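Local structure of endoribonuclease AbiQ (Lactococcus lactis, 4GLK) at residues D145-Y148 with L149-S152; H112-M115 with Q116-I120. The protein cuts RNA as the endoribonuclease toxin of a type III toxin-antitoxin system, and is neutralised by its cognate antitoxin RNA, AntiQ. The protein carries 1 engineered substitution. One frame throughout, in Å; residues are numbered along the deposited sequence.

How the contacts relate
Both contacts are local, each made within a single helix between residues three to five apart, and the two helices lie on opposite sides of the chain's centre, with about 20 Å between nearest atoms. Contact 1 spans the whole of the short helix 146-151, from its N-cap D145 to S152 just past its end, and mixes an aromatic pair with end-of-helix bonding. Contact 2 comes from the middle of helix 110-124, where backbone bonds run regularly and methionines and a glutamine face the sheet. Each mixes buried and exposed residues: Y148 and S152 turn inward against helix 126-143, whereas M115 and Q118 turn inward against strands.

Contact 1: residues D145-Y148 with L149-S152; sequences DGYY and LKFS
The Y147 ring overlaps F151 one turn further along the short helix 146-151. F151 presents the CD2-CE2 side of its ring to one face of the tyrosine, with CD2 3.7 Å above that plane and offset toward the rim; the closest pair is Y147 CE1 to F151 CE2, 3.5 Å apart. The planes are inclined at 54°, an oblique aromatic pair. Y147 reaches this place because its CG stands anti to the backbone N (chi1 179°), beside the carbonyl carbon.

Both ends of the helix are tied down by polar groups. At the start, D145 is the N-cap: its OD1 accepts a weak bond from Y147 N, 3.1 Å away, while its carbonyl O receives L149 N at 2.9 Å. The same OD1 lies in plane at the edge of the Y148 ring. At the other end S152 N is the main donor to Y148 O, at 2.9 Å, and F151 N bonds weakly to the same carbonyl. S152 OG stands 2.5 Å from Y148 O, shorter than a normal hydrogen bond, and the exact length is doubtful. A chi1 of 58° places OG between the serine's own N and carbonyl carbon, folded back over the final turn.

Y148 and S152 form the buried side and pack on helix 126-143, through V135, V136 and K139 for the tyrosine and A140 for the serine. Y147 makes a cation-pi contact with R69, from the loop between helix 58-66 and strand 71-76, and K22 NZ binds the carbonyls of K150 and S152 where the helix ends.

Contact 2: residues H112-M115 with Q116-I120; sequences HKMM and QKQLI
M114 lays its terminal methyl against the amide of Q118, one turn on: CE is 3.5 Å from Q118 OE1 and about as near to CD, a van der Waals contact. Bends at chi2 and chi3 (-140° and 64°) fold the thioether back onto the glutamine. From the neighbouring position M115 CG lies 3.9 Å from Q118 OE1, and M115 CA is nearer, 3.4 Å from that same Q118 OE1. Q118 OE1 meets the carbons of both methionines and is buried with no polar partner anywhere in the model. The other half of the amide fares better, as NE2 gives a weak hydrogen bond to the carbonyl of L84 on strand 79-94.

Along the backbone the i to i+4 bonds run without a break. Q116 N meets H112 O at 3.0 Å; Q118 N reaches M114 O at 2.9 Å, and L119 N reaches M115 O at 3.0 Å. The bond from K117 N to K113 O is weak, stretched to 3.4 Å.

The two lysines carry their charges away from the contact. K117 NZ forms a salt bridge with E76, and K113 NZ donates to the carbonyl of L107, while the K117 CG-CD methylenes lie alongside K113 O.

On strand 45-52, M114 rests on S52, M115 on L50, and Q118 on both; M115 and L119 touch F5 of strand 4-8. This is the arrangement of an amphipathic helix packed on an antiparallel sheet, here in the ToxN/AbiQ toxin fold of the SH3 clan.

Contact 1: residues D145-Y148 with L149-S152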
loop_
_atom_site.group_PDB
_atom_site.type_symbol
_atom_site.label_atom_id
_atom_site.label_comp_id
_atom_site.label_asym_id
_atom_site.label_seq_id
_atom_site.Cartn_x
_atom_site.Cartn_y
_atom_site.Cartn_z
ATOM N N ASP A 145 17.571 1.307 -9.704
ATOM C CA ASP A 145 17.347 0.151 -10.604
ATOM C C ASP A 145 16.206 0.496 -11.539
ATOM O O ASP A 145 15.144 0.929 -11.085
ATOM C CB ASP A 145 16.997 -1.114 -9.800
ATOM C CG ASP A 145 16.684 -2.365 -10.610
ATOM O OD1 ASP A 145 15.610 -2.406 -11.261
ATOM O OD2 ASP A 145 17.455 -3.344 -10.505
ATOM N N GLY A 146 16.459 0.292 -12.829
ATOM C CA GLY A 146 15.560 0.579 -13.939
ATOM C C GLY A 146 14.117 0.172 -13.768
ATOM O O GLY A 146 13.230 1.014 -13.882
ATOM N N TYR A 147 13.874 -1.118 -13.498
ATOM C CA TYR A 147 12.526 -1.661 -13.370
ATOM C C TYR A 147 11.746 -1.041 -12.209
ATOM O O TYR A 147 10.591 -0.656 -12.377
ATOM C CB TYR A 147 12.541 -3.208 -13.309
ATOM C CG TYR A 147 11.163 -3.826 -13.153
ATOM C CD1 TYR A 147 10.396 -4.154 -14.262
ATOM C CD2 TYR A 147 10.627 -4.074 -11.890
ATOM C CE1 TYR A 147 9.131 -4.720 -14.125
ATOM C CE2 TYR A 147 9.353 -4.611 -11.738
ATOM C CZ TYR A 147 8.610 -4.940 -12.858
ATOM O OH TYR A 147 7.358 -5.478 -12.703
ATOM N N TYR A 148 12.380 -0.950 -11.043
ATOM C CA TYR A 148 11.751 -0.414 -9.843
ATOM C C TYR A 148 11.500 1.091 -9.904
ATOM O O TYR A 148 10.422 1.527 -9.502
ATOM C CB TYR A 148 12.564 -0.785 -8.601
ATOM C CG TYR A 148 12.565 -2.266 -8.289
ATOM C CD1 TYR A 148 13.426 -3.141 -8.946
ATOM C CD2 TYR A 148 11.779 -2.775 -7.261
ATOM C CE1 TYR A 148 13.471 -4.496 -8.618
ATOM C CE2 TYR A 148 11.810 -4.126 -6.926
ATOM C CZ TYR A 148 12.654 -4.986 -7.610
ATOM O OH TYR A 148 12.684 -6.311 -7.259
ATOM N N LEU A 149 12.482 1.878 -10.389
ATOM C CA LEU A 149 12.403 3.347 -10.490
ATOM C C LEU A 149 11.204 3.778 -11.311
ATOM O O LEU A 149 10.466 4.661 -10.887
ATOM C CB LEU A 149 13.667 3.909 -11.175
ATOM C CG LEU A 149 14.574 4.882 -10.420
ATOM C CD1 LEU A 149 15.654 5.377 -11.348
ATOM C CD2 LEU A 149 13.802 6.102 -9.890
ATOM N N LYS A 150 11.022 3.148 -12.493
ATOM C CA LYS A 150 9.943 3.447 -13.431
ATOM C C LYS A 150 8.524 3.123 -12.942
ATOM O O LYS A 150 7.573 3.797 -13.347
ATOM C CB LYS A 150 10.236 2.852 -14.813
ATOM C CG LYS A 150 10.017 1.348 -14.951
ATOM C CD LYS A 150 10.319 0.903 -16.367
ATOM C CE LYS A 150 9.835 -0.494 -16.630
ATOM N NZ LYS A 150 8.360 -0.534 -16.770
ATOM N N PHE A 151 8.381 2.077 -12.111
ATOM C CA PHE A 151 7.084 1.656 -11.556
ATOM C C PHE A 151 6.760 2.289 -10.233
ATOM O O PHE A 151 5.593 2.408 -9.870
ATOM C CB PHE A 151 7.015 0.126 -11.385
ATOM C CG PHE A 151 6.481 -0.597 -12.597
ATOM C CD1 PHE A 151 5.171 -0.404 -13.020
ATOM C CD2 PHE A 151 7.297 -1.447 -13.335
ATOM C CE1 PHE A 151 4.680 -1.061 -14.155
ATOM C CE2 PHE A 151 6.798 -2.118 -14.461
ATOM C CZ PHE A 151 5.496 -1.910 -14.868
ATOM N N SER A 152 7.762 2.653 -9.488
ATOM C CA SER A 152 7.470 3.154 -8.163
ATOM C C SER A 152 7.401 4.633 -8.011
ATOM O O SER A 152 7.878 5.376 -8.868
ATOM C CB SER A 152 8.369 2.508 -7.115
ATOM O OG SER A 152 9.723 2.744 -7.449
#

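Contact 2: residues H112-M115 with Q116-I120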
loop_
_atom_site.group_PDB
_atom_site.type_symbol
_atom_site.label_atom_id
_atom_site.label_comp_id
_atom_site.label_asym_id
_atom_site.label_seq_id
_atom_site.Cartn_x
_atom_site.Cartn_y
_atom_site.Cartn_z
ATOM N N HIS A 112 -16.354 -6.598 3.600
ATOM C CA HIS A 112 -15.537 -6.410 4.793
ATOM C C HIS A 112 -15.107 -7.733 5.399
ATOM O O HIS A 112 -14.033 -7.797 5.985
ATOM C CB HIS A 112 -16.267 -5.530 5.810
ATOM C CG HIS A 112 -16.491 -4.117 5.350
ATOM N ND1 HIS A 112 -16.195 -3.712 4.056
ATOM C CD2 HIS A 112 -16.989 -3.063 6.031
ATOM C CE1 HIS A 112 -16.523 -2.434 3.996
ATOM N NE2 HIS A 112 -17.000 -1.997 5.165
ATOM N N LYS A 113 -15.931 -8.785 5.236
ATOM C CA LYS A 113 -15.649 -10.151 5.698
ATOM C C LYS A 113 -14.417 -10.711 4.938
ATOM O O LYS A 113 -13.616 -11.449 5.508
ATOM C CB LYS A 113 -16.883 -11.042 5.481
ATOM C CG LYS A 113 -16.970 -12.218 6.449
ATOM C CD LYS A 113 -18.305 -12.950 6.315
ATOM C CE LYS A 113 -19.125 -12.889 7.583
ATOM N NZ LYS A 113 -20.447 -12.241 7.358
ATOM N N MET A 114 -14.274 -10.326 3.663
ATOM C CA MET A 114 -13.165 -10.682 2.790
ATOM C C MET A 114 -11.939 -9.843 3.171
ATOM O O MET A 114 -10.816 -10.357 3.150
ATOM C CB MET A 114 -13.563 -10.455 1.328
ATOM C CG MET A 114 -12.510 -10.908 0.330
ATOM S SD MET A 114 -12.351 -9.763 -1.060
ATOM C CE MET A 114 -11.766 -8.305 -0.236
ATOM N N MET A 115 -12.150 -8.562 3.551
ATOM C CA MET A 115 -11.050 -7.700 4.002
ATOM C C MET A 115 -10.416 -8.299 5.253
ATOM O O MET A 115 -9.196 -8.385 5.327
ATOM C CB MET A 115 -11.520 -6.281 4.273
ATOM C CG MET A 115 -11.941 -5.560 3.029
ATOM S SD MET A 115 -11.829 -3.788 3.260
ATOM C CE MET A 115 -10.141 -3.521 2.672
ATOM N N GLN A 116 -11.244 -8.792 6.190
ATOM C CA GLN A 116 -10.801 -9.432 7.426
ATOM C C GLN A 116 -9.828 -10.572 7.071
ATOM O O GLN A 116 -8.710 -10.611 7.595
ATOM C CB GLN A 116 -12.031 -9.940 8.203
ATOM C CG GLN A 116 -11.743 -10.571 9.574
ATOM C CD GLN A 116 -12.941 -11.270 10.205
ATOM O OE1 GLN A 116 -13.062 -11.336 11.431
ATOM N NE2 GLN A 116 -13.831 -11.851 9.402
ATOM N N LYS A 117 -10.233 -11.427 6.097
ATOM C CA LYS A 117 -9.473 -12.568 5.580
ATOM C C LYS A 117 -8.154 -12.117 4.961
ATOM O O LYS A 117 -7.135 -12.761 5.191
ATOM C CB LYS A 117 -10.314 -13.372 4.569
ATOM C CG LYS A 117 -11.478 -14.102 5.223
ATOM C CD LYS A 117 -12.372 -14.781 4.206
ATOM C CE LYS A 117 -13.393 -15.672 4.880
ATOM N NZ LYS A 117 -12.759 -16.818 5.599
ATOM N N GLN A 118 -8.168 -10.999 4.205
ATOM C CA GLN A 118 -6.952 -10.419 3.614
ATOM C C GLN A 118 -5.944 -10.004 4.699
ATOM O O GLN A 118 -4.748 -10.222 4.524
ATOM C CB GLN A 118 -7.281 -9.190 2.769
ATOM C CG GLN A 118 -8.027 -9.496 1.477
ATOM C CD GLN A 118 -8.398 -8.221 0.766
ATOM O OE1 GLN A 118 -8.876 -7.249 1.372
ATOM N NE2 GLN A 118 -8.215 -8.208 -0.538
ATOM N N LEU A 119 -6.426 -9.362 5.781
ATOM C CA LEU A 119 -5.607 -8.926 6.921
ATOM C C LEU A 119 -5.040 -10.109 7.679
ATOM O O LEU A 119 -3.858 -10.072 8.012
ATOM C CB LEU A 119 -6.419 -8.054 7.886
ATOM C CG LEU A 119 -5.629 -7.208 8.876
ATOM C CD1 LEU A 119 -4.598 -6.319 8.167
ATOM C CD2 LEU A 119 -6.577 -6.347 9.656
ATOM N N ILE A 120 -5.853 -11.161 7.965
ATOM C CA ILE A 120 -5.279 -12.340 8.643
ATOM C C ILE A 120 -4.115 -12.934 7.810
ATOM O O ILE A 120 -3.081 -13.286 8.380
ATOM C CB ILE A 120 -6.265 -13.401 9.250
ATOM C CG1 ILE A 120 -6.281 -14.739 8.505
ATOM C CG2 ILE A 120 -7.672 -12.874 9.566
ATOM C CD1 ILE A 120 -6.048 -15.901 9.415
#